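Local structure of sesquisabinene B synthase 2 (Santalum album, 6A2A) at residues W226-Y231 against R243-D248; A381-D386 against L423-L428. The protein probably converts farnesyl diphosphate into the sesquiterpene sesquisabinene B, as a terpene synthase that depends on magnesium or manganese ions. One frame throughout, in Å; residues are numbered along the deposited sequence.

Interaction 1 of 2, residues W226-Y231 against R243-D248; sequences WFIDTY and RYAKLD
Ile228 and Ala245 have the nearest CA atoms, 7.1 Å apart, of two helical segments, 226-231 and 243-248, which run in broadly opposite directions. No hydrogen bond crosses between them, and the contact rests on van der Waals packing, mostly of side chains. Ile228 points at the other helix and meets it with all its outer carbons. Its CG1 lies 4.2 Å from Ala245 CB, while CD1 reaches on to the backbone and comes within 3.8 Å of Ala245 O. With chi1 at -79°, CG1 lies beside the backbone N and CG2 anti to it, where CG2 rests along the chain of Lys246, 3.9 Å from CG and 4.0 Å from CE. Each residue suits its place: a branched isoleucine can cover two neighbours at once, and alanine's single methyl lets the helices come near. Lys246 lends only the aliphatic part of its extended chain, its amine going on to a salt bridge with Glu232. Phe249, one turn after Ala245, also touches Ile228. Two successive helices, 220-232 and 239-270, joined by a short connection, thus form an antiparallel helical hairpin, consistent with the alpha-helical architecture of plant terpene synthases.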
ATOM      1  N   TRP A 226      -3.631  29.489  10.783  1.00 20.67           N
ATOM      2  CA  TRP A 226      -3.652  30.519  11.808  1.00 20.05           C
ATOM      3  C   TRP A 226      -4.087  31.852  11.173  1.00 22.49           C
ATOM      4  O   TRP A 226      -4.929  32.589  11.736  1.00 21.23           O
ATOM      5  CB  TRP A 226      -2.281  30.678  12.448  1.00 21.08           C
ATOM      6  CG  TRP A 226      -2.231  31.691  13.540  1.00 21.29           C
ATOM      7  CD1 TRP A 226      -2.578  31.495  14.849  1.00 26.31           C
ATOM      8  CD2 TRP A 226      -1.892  33.083  13.414  1.00 21.86           C
ATOM      9  NE1 TRP A 226      -2.401  32.653  15.557  1.00 24.21           N
ATOM     10  CE2 TRP A 226      -1.976  33.638  14.700  1.00 24.41           C
ATOM     11  CE3 TRP A 226      -1.474  33.897  12.356  1.00 23.85           C
ATOM     12  CZ2 TRP A 226      -1.687  34.983  14.943  1.00 24.85           C
ATOM     13  CZ3 TRP A 226      -1.181  35.228  12.602  1.00 25.27           C
ATOM     14  CH2 TRP A 226      -1.280  35.750  13.874  1.00 22.65           C
ATOM     15  N   PHE A 227      -3.468  32.187  10.042  1.00 19.64           N
ATOM     16  CA  PHE A 227      -3.695  33.513   9.443  1.00 22.12           C
ATOM     17  C   PHE A 227      -5.107  33.614   8.837  1.00 22.04           C
ATOM     18  O   PHE A 227      -5.609  34.754   8.723  1.00 23.80           O
ATOM     19  CB  PHE A 227      -2.606  33.823   8.424  1.00 23.42           C
ATOM     20  CG  PHE A 227      -2.709  35.218   7.898  1.00 24.27           C
ATOM     21  CD1 PHE A 227      -2.467  36.292   8.727  1.00 26.96           C
ATOM     22  CD2 PHE A 227      -3.190  35.445   6.627  1.00 24.87           C
ATOM     23  CE1 PHE A 227      -2.673  37.586   8.252  1.00 29.21           C
ATOM     24  CE2 PHE A 227      -3.321  36.727   6.135  1.00 25.42           C
ATOM     25  CZ  PHE A 227      -3.073  37.793   6.962  1.00 27.79           C
ATOM     26  N   ILE A 228      -5.721  32.535   8.415  1.00 21.57           N
ATOM     27  CA  ILE A 228      -7.114  32.612   7.928  1.00 24.42           C
ATOM     28  C   ILE A 228      -8.000  33.232   9.033  1.00 26.83           C
ATOM     29  O   ILE A 228      -8.803  34.120   8.759  1.00 27.13           O
ATOM     30  CB  ILE A 228      -7.621  31.247   7.456  1.00 26.68           C
ATOM     31  CG1 ILE A 228      -7.091  30.923   6.062  1.00 27.04           C
ATOM     32  CG2 ILE A 228      -9.140  31.178   7.492  1.00 29.05           C
ATOM     33  CD1 ILE A 228      -7.247  29.476   5.705  1.00 25.22           C
ATOM     34  N   ASP A 229      -7.834  32.772  10.267  1.00 26.13           N
ATOM     35  CA  ASP A 229      -8.553  33.345  11.403  1.00 28.75           C
ATOM     36  C   ASP A 229      -8.162  34.762  11.719  1.00 33.52           C
ATOM     37  O   ASP A 229      -9.028  35.596  11.979  1.00 31.50           O
ATOM     38  CB  ASP A 229      -8.374  32.492  12.647  1.00 34.21           C
ATOM     39  CG  ASP A 229      -9.069  31.181  12.549  1.00 32.55           C
ATOM     40  OD1 ASP A 229      -9.844  30.950  11.626  1.00 36.79           O
ATOM     41  OD2 ASP A 229      -8.744  30.366  13.379  1.00 38.26           O
ATOM     42  N   THR A 230      -6.863  35.069  11.704  1.00 27.72           N
ATOM     43  CA  THR A 230      -6.394  36.409  11.996  1.00 25.13           C
ATOM     44  C   THR A 230      -6.890  37.381  10.922  1.00 25.83           C
ATOM     45  O   THR A 230      -7.358  38.496  11.259  1.00 28.63           O
ATOM     46  CB  THR A 230      -4.864  36.412  12.124  1.00 25.38           C
ATOM     47  OG1 THR A 230      -4.511  35.630  13.273  1.00 26.39           O
ATOM     48  CG2 THR A 230      -4.285  37.804  12.277  1.00 27.86           C
ATOM     49  N   TYR A 231      -6.773  36.980   9.650  1.00 23.48           N
ATOM     50  CA  TYR A 231      -7.125  37.859   8.529  1.00 27.30           C
ATOM     51  C   TYR A 231      -8.604  38.290   8.586  1.00 28.35           C
ATOM     52  O   TYR A 231      -8.949  39.425   8.184  1.00 27.81           O
ATOM     53  CB  TYR A 231      -6.924  37.140   7.200  1.00 27.13           C
ATOM     54  CG  TYR A 231      -7.145  37.987   5.981  1.00 22.88           C
ATOM     55  CD1 TYR A 231      -6.583  39.239   5.865  1.00 25.83           C
ATOM     56  CD2 TYR A 231      -7.920  37.516   4.947  1.00 25.00           C
ATOM     57  CE1 TYR A 231      -6.771  40.001   4.726  1.00 28.00           C
ATOM     58  CE2 TYR A 231      -8.118  38.262   3.802  1.00 27.18           C
ATOM     59  CZ  TYR A 231      -7.564  39.518   3.704  1.00 27.55           C
ATOM     60  OH  TYR A 231      -7.774  40.245   2.566  1.00 29.21           O
ATOM     61  N   ARG A 243     -12.774  34.079   1.368  1.00 26.81           N
ATOM     62  CA  ARG A 243     -13.606  32.973   0.998  1.00 29.96           C
ATOM     63  C   ARG A 243     -12.803  31.929   0.206  1.00 26.95           C
ATOM     64  O   ARG A 243     -12.946  30.717   0.452  1.00 29.13           O
ATOM     65  CB  ARG A 243     -14.806  33.474   0.176  1.00 31.44           C
ATOM     66  CG  ARG A 243     -15.902  34.120   1.023  1.00 38.40           C
ATOM     67  CD  ARG A 243     -16.958  34.837   0.169  1.00 40.79           C
ATOM     68  NE  ARG A 243     -17.674  33.925  -0.722  1.00 44.32           N
ATOM     69  CZ  ARG A 243     -17.990  34.197  -1.987  1.00 47.25           C
ATOM     70  NH1 ARG A 243     -18.466  33.240  -2.770  1.00 48.57           N
ATOM     71  NH2 ARG A 243     -17.790  35.410  -2.476  1.00 44.02           N
ATOM     72  N   TYR A 244     -11.997  32.362  -0.751  1.00 28.94           N
ATOM     73  CA  TYR A 244     -11.175  31.454  -1.547  1.00 25.58           C
ATOM     74  C   TYR A 244     -10.151  30.729  -0.640  1.00 25.50           C
ATOM     75  O   TYR A 244      -9.928  29.528  -0.822  1.00 27.67           O
ATOM     76  CB  TYR A 244     -10.425  32.168  -2.667  1.00 26.48           C
ATOM     77  CG  TYR A 244      -9.606  31.235  -3.522  1.00 27.24           C
ATOM     78  CD1 TYR A 244     -10.183  30.175  -4.196  1.00 29.93           C
ATOM     79  CD2 TYR A 244      -8.234  31.358  -3.578  1.00 30.15           C
ATOM     80  CE1 TYR A 244      -9.424  29.262  -4.908  1.00 32.62           C
ATOM     81  CE2 TYR A 244      -7.461  30.469  -4.317  1.00 31.26           C
ATOM     82  CZ  TYR A 244      -8.055  29.407  -4.959  1.00 29.01           C
ATOM     83  OH  TYR A 244      -7.312  28.569  -5.725  1.00 29.60           O
ATOM     84  N   ALA A 245      -9.579  31.449   0.297  1.00 24.94           N
ATOM     85  CA  ALA A 245      -8.570  30.903   1.234  1.00 25.48           C
ATOM     86  C   ALA A 245      -9.141  29.747   2.057  1.00 29.18           C
ATOM     87  O   ALA A 245      -8.493  28.682   2.198  1.00 23.95           O
ATOM     88  CB  ALA A 245      -8.031  31.988   2.142  1.00 25.03           C
ATOM     89  N   LYS A 246     -10.371  29.895   2.522  1.00 25.89           N
ATOM     90  CA  LYS A 246     -11.031  28.843   3.283  1.00 28.07           C
ATOM     91  C   LYS A 246     -11.381  27.655   2.389  1.00 29.13           C
ATOM     92  O   LYS A 246     -11.262  26.486   2.794  1.00 28.46           O
ATOM     93  CB  LYS A 246     -12.291  29.383   3.964  1.00 26.46           C
ATOM     94  CG  LYS A 246     -12.024  30.467   5.001  1.00 30.63           C
ATOM     95  CD  LYS A 246     -13.284  30.914   5.710  1.00 31.96           C
ATOM     96  CE  LYS A 246     -12.995  31.912   6.800  1.00 30.86           C
ATOM     97  NZ  LYS A 246     -14.256  32.418   7.392  1.00 35.66           N
ATOM     98  N   LEU A 247     -11.835  27.921   1.162  1.00 29.58           N
ATOM     99  CA  LEU A 247     -12.249  26.865   0.280  1.00 29.66           C
ATOM    100  C   LEU A 247     -11.040  26.020  -0.162  1.00 27.02           C
ATOM    101  O   LEU A 247     -11.098  24.781  -0.175  1.00 28.21           O
ATOM    102  CB  LEU A 247     -12.936  27.536  -0.922  1.00 34.60           C
ATOM    103  CG  LEU A 247     -13.981  26.755  -1.708  1.00 42.75           C
ATOM    104  CD1 LEU A 247     -15.057  26.171  -0.821  1.00 47.81           C
ATOM    105  CD2 LEU A 247     -14.630  27.680  -2.729  1.00 46.19           C
ATOM    106  N   ASP A 248     -10.010  26.693  -0.628  1.00 28.58           N
ATOM    107  CA  ASP A 248      -8.775  26.047  -1.063  1.00 26.40           C
ATOM    108  C   ASP A 248      -8.161  25.295   0.113  1.00 26.86           C
ATOM    109  O   ASP A 248      -7.662  24.186  -0.093  1.00 26.06           O
ATOM    110  CB  ASP A 248      -7.799  27.006  -1.642  1.00 27.10           C
ATOM    111  CG  ASP A 248      -6.644  26.312  -2.361  1.00 30.51           C
ATOM    112  OD1 ASP A 248      -6.877  25.728  -3.446  1.00 28.65           O
ATOM    113  OD2 ASP A 248      -5.532  26.290  -1.765  1.00 27.36           O
TER

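Interaction 2 of 2, residues A381-D386 against L423-L428; sequences AKVWSD and LVTSYL
Val383 meets Val424 and Thr425 with no flat group between them; the aromatic rings of both segments are turned to other helices. The indole of Trp384 packs on Met357 and Ser361 of helix 348-372 and on Ile312 and Ile315 of helix 299-321, and the ring of Tyr427 makes an edge-to-face pair with Phe521. The carboxylate of Asp386 has partners at both oxygens: OD2 is hydrogen-bonded to Asn443, and OD1 makes a weak bond, part of a salt bridge, with Lys382 NZ (3.3 Å). What remains between segments 381-386 and 423-428 is small, two valines and a threonine, which suits two helices whose nearest CA atoms, those of Val383 and Val424, are 7.7 Å apart. The CB atoms of both valines point toward the opposite helix. Val383 CG1 touches Val424 CG1 at 3.9 Å, and the two short side chains cross obliquely. With chi1 at -63°, the other methyl of Val383, CG2, falls between its own backbone N and carbonyl carbon, from where it approaches Thr425 OG1 at 4.2 Å. This is a van der Waals contact: the threonine hydroxyl is hydrogen-bonded to Asn421 O one turn earlier, a link that lets a polar residue lie buried beside a methyl. The next residue, Ser426, also turns its hydroxyl back on the helix, to Leu423 O three residues earlier (OG to O 2.7 Å), tilted 17° from the carbonyl plane. That oxygen also takes the Tyr427 N bond of the helix. Thr425 rests on Ile364 of helix 348-372 and Glu305 of helix 299-321. Asn443 of helix 436-443 touches both segments, which run antiparallel within the alpha-helical metal-binding domain of class I terpene synthases.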
ATOM      1  N   ALA A 381      19.833   3.255   0.286  1.00 19.08           N
ATOM      2  CA  ALA A 381      20.667   2.356   1.145  1.00 20.10           C
ATOM      3  C   ALA A 381      21.829   3.135   1.760  1.00 19.38           C
ATOM      4  O   ALA A 381      22.115   2.991   2.943  1.00 20.31           O
ATOM      5  CB  ALA A 381      21.143   1.159   0.337  1.00 20.46           C
ATOM      6  N   LYS A 382      22.438   4.019   0.970  1.00 18.81           N
ATOM      7  CA  LYS A 382      23.569   4.803   1.372  1.00 20.27           C
ATOM      8  C   LYS A 382      23.203   5.798   2.479  1.00 21.42           C
ATOM      9  O   LYS A 382      23.924   5.896   3.469  1.00 17.91           O
ATOM     10  CB  LYS A 382      24.138   5.566   0.166  1.00 22.59           C
ATOM     11  CG  LYS A 382      25.279   6.511   0.545  1.00 28.03           C
ATOM     12  CD  LYS A 382      26.473   5.798   1.105  1.00 32.24           C
ATOM     13  CE  LYS A 382      27.687   6.708   1.107  1.00 40.87           C
ATOM     14  NZ  LYS A 382      28.744   6.183   1.998  1.00 43.85           N
ATOM     15  N   VAL A 383      22.087   6.544   2.322  1.00 19.11           N
ATOM     16  CA  VAL A 383      21.760   7.521   3.367  1.00 18.86           C
ATOM     17  C   VAL A 383      21.353   6.814   4.656  1.00 17.63           C
ATOM     18  O   VAL A 383      21.673   7.303   5.749  1.00 17.71           O
ATOM     19  CB  VAL A 383      20.727   8.573   2.929  1.00 19.05           C
ATOM     20  CG1 VAL A 383      21.316   9.388   1.786  1.00 20.95           C
ATOM     21  CG2 VAL A 383      19.379   7.948   2.516  1.00 19.53           C
ATOM     22  N   TRP A 384      20.733   5.650   4.611  1.00 17.07           N
ATOM     23  CA  TRP A 384      20.474   4.918   5.852  1.00 15.88           C
ATOM     24  C   TRP A 384      21.774   4.408   6.507  1.00 18.96           C
ATOM     25  O   TRP A 384      21.934   4.556   7.705  1.00 17.29           O
ATOM     26  CB  TRP A 384      19.489   3.784   5.599  1.00 17.62           C
ATOM     27  CG  TRP A 384      18.060   4.252   5.742  1.00 17.06           C
ATOM     28  CD1 TRP A 384      17.183   4.581   4.750  1.00 17.62           C
ATOM     29  CD2 TRP A 384      17.370   4.543   6.972  1.00 16.75           C
ATOM     30  NE1 TRP A 384      15.967   4.961   5.291  1.00 17.07           N
ATOM     31  CE2 TRP A 384      16.047   4.926   6.653  1.00 15.67           C
ATOM     32  CE3 TRP A 384      17.715   4.454   8.321  1.00 18.07           C
ATOM     33  CZ2 TRP A 384      15.111   5.279   7.627  1.00 17.56           C
ATOM     34  CZ3 TRP A 384      16.788   4.779   9.273  1.00 19.32           C
ATOM     35  CH2 TRP A 384      15.473   5.116   8.933  1.00 17.67           C
ATOM     36  N   SER A 385      22.694   3.880   5.717  1.00 18.19           N
ATOM     37  CA  SER A 385      23.982   3.474   6.231  1.00 20.04           C
ATOM     38  C   SER A 385      24.684   4.674   6.888  1.00 21.41           C
ATOM     39  O   SER A 385      25.103   4.576   8.017  1.00 19.46           O
ATOM     40  CB  SER A 385      24.826   2.876   5.135  1.00 21.92           C
ATOM     41  OG  SER A 385      26.167   2.763   5.554  1.00 23.56           O
ATOM     42  N   ASP A 386      24.693   5.831   6.234  1.00 19.67           N
ATOM     43  CA  ASP A 386      25.324   7.039   6.816  1.00 19.21           C
ATOM     44  C   ASP A 386      24.641   7.390   8.154  1.00 18.05           C
ATOM     45  O   ASP A 386      25.298   7.727   9.159  1.00 19.12           O
ATOM     46  CB  ASP A 386      25.249   8.206   5.847  1.00 21.03           C
ATOM     47  CG  ASP A 386      26.140   8.108   4.644  1.00 24.00           C
ATOM     48  OD1 ASP A 386      27.090   7.265   4.603  1.00 26.33           O
ATOM     49  OD2 ASP A 386      25.960   8.966   3.713  1.00 22.73           O
ATOM     50  N   LEU A 423      16.395  14.832   2.962  1.00 15.72           N
ATOM     51  CA  LEU A 423      16.614  15.787   1.845  1.00 16.72           C
ATOM     52  C   LEU A 423      17.164  15.114   0.582  1.00 17.84           C
ATOM     53  O   LEU A 423      16.693  15.372  -0.533  1.00 16.12           O
ATOM     54  CB  LEU A 423      17.509  16.951   2.289  1.00 17.59           C
ATOM     55  CG  LEU A 423      16.818  17.997   3.170  1.00 16.53           C
ATOM     56  CD1 LEU A 423      17.869  18.940   3.685  1.00 16.86           C
ATOM     57  CD2 LEU A 423      15.735  18.760   2.463  1.00 16.93           C
ATOM     58  N   VAL A 424      18.180  14.267   0.724  1.00 16.26           N
ATOM     59  CA  VAL A 424      18.694  13.547  -0.418  1.00 16.85           C
ATOM     60  C   VAL A 424      17.597  12.689  -1.027  1.00 17.35           C
ATOM     61  O   VAL A 424      17.456  12.650  -2.271  1.00 16.69           O
ATOM     62  CB  VAL A 424      19.915  12.711  -0.043  1.00 18.64           C
ATOM     63  CG1 VAL A 424      20.301  11.751  -1.148  1.00 19.48           C
ATOM     64  CG2 VAL A 424      21.066  13.598   0.401  1.00 20.73           C
ATOM     65  N   THR A 425      16.773  12.053  -0.193  1.00 16.18           N
ATOM     66  CA  THR A 425      15.651  11.290  -0.723  1.00 16.30           C
ATOM     67  C   THR A 425      14.709  12.208  -1.513  1.00 16.87           C
ATOM     68  O   THR A 425      14.294  11.869  -2.601  1.00 17.33           O
ATOM     69  CB  THR A 425      14.915  10.525   0.375  1.00 17.30           C
ATOM     70  OG1 THR A 425      15.856   9.635   1.003  1.00 16.67           O
ATOM     71  CG2 THR A 425      13.748   9.733  -0.178  1.00 18.19           C
ATOM     72  N   SER A 426      14.372  13.372  -0.963  1.00 16.36           N
ATOM     73  CA  SER A 426      13.491  14.307  -1.638  1.00 16.97           C
ATOM     74  C   SER A 426      14.052  14.723  -3.012  1.00 18.03           C
ATOM     75  O   SER A 426      13.268  14.929  -3.944  1.00 17.80           O
ATOM     76  CB  SER A 426      13.186  15.476  -0.764  1.00 16.04           C
ATOM     77  OG  SER A 426      14.204  16.482  -0.724  1.00 16.18           O
ATOM     78  N   TYR A 427      15.365  14.907  -3.080  1.00 16.66           N
ATOM     79  CA  TYR A 427      16.047  15.303  -4.313  1.00 17.36           C
ATOM     80  C   TYR A 427      15.968  14.164  -5.351  1.00 20.24           C
ATOM     81  O   TYR A 427      15.606  14.387  -6.538  1.00 21.92           O
ATOM     82  CB  TYR A 427      17.487  15.685  -4.008  1.00 17.07           C
ATOM     83  CG  TYR A 427      18.289  16.065  -5.229  1.00 18.41           C
ATOM     84  CD1 TYR A 427      18.360  17.384  -5.641  1.00 18.71           C
ATOM     85  CD2 TYR A 427      19.086  15.140  -5.883  1.00 21.63           C
ATOM     86  CE1 TYR A 427      19.151  17.768  -6.717  1.00 22.14           C
ATOM     87  CE2 TYR A 427      19.893  15.509  -6.963  1.00 21.30           C
ATOM     88  CZ  TYR A 427      19.910  16.820  -7.392  1.00 23.27           C
ATOM     89  OH  TYR A 427      20.728  17.149  -8.445  1.00 23.47           O
ATOM     90  N   LEU A 428      16.309  12.939  -4.913  1.00 18.98           N
ATOM     91  CA  LEU A 428      16.151  11.748  -5.747  1.00 19.41           C
ATOM     92  C   LEU A 428      14.776  11.679  -6.428  1.00 19.05           C
ATOM     93  O   LEU A 428      14.659  11.333  -7.648  1.00 19.67           O
ATOM     94  CB  LEU A 428      16.336  10.504  -4.875  1.00 19.36           C
ATOM     95  CG  LEU A 428      15.872   9.188  -5.491  1.00 19.18           C
ATOM     96  CD1 LEU A 428      16.758   8.759  -6.632  1.00 19.64           C
ATOM     97  CD2 LEU A 428      15.814   8.081  -4.443  1.00 18.81           C
TER

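Overall arrangement
Both contacts are buried and wholly helical, with no hydrogen bond across either, yet they share no helix and lie on opposite sides of the chain's centre, their centres about 36 Å apart. Interaction 1 joins consecutive helices and covers more surface, 138 Å² against 94 Å², probably in part because isoleucine and the aliphatic part of a lysine are longer than valine and threonine. Its lysine is partly exposed, whereas all three touching residues of interaction 2 are buried. Interaction 2 lies in the metal-binding family region, between helices farther apart in sequence; helix 377-400 also carries Glu394, seen as a magnesium ligand in this protein, though no metal is bound here.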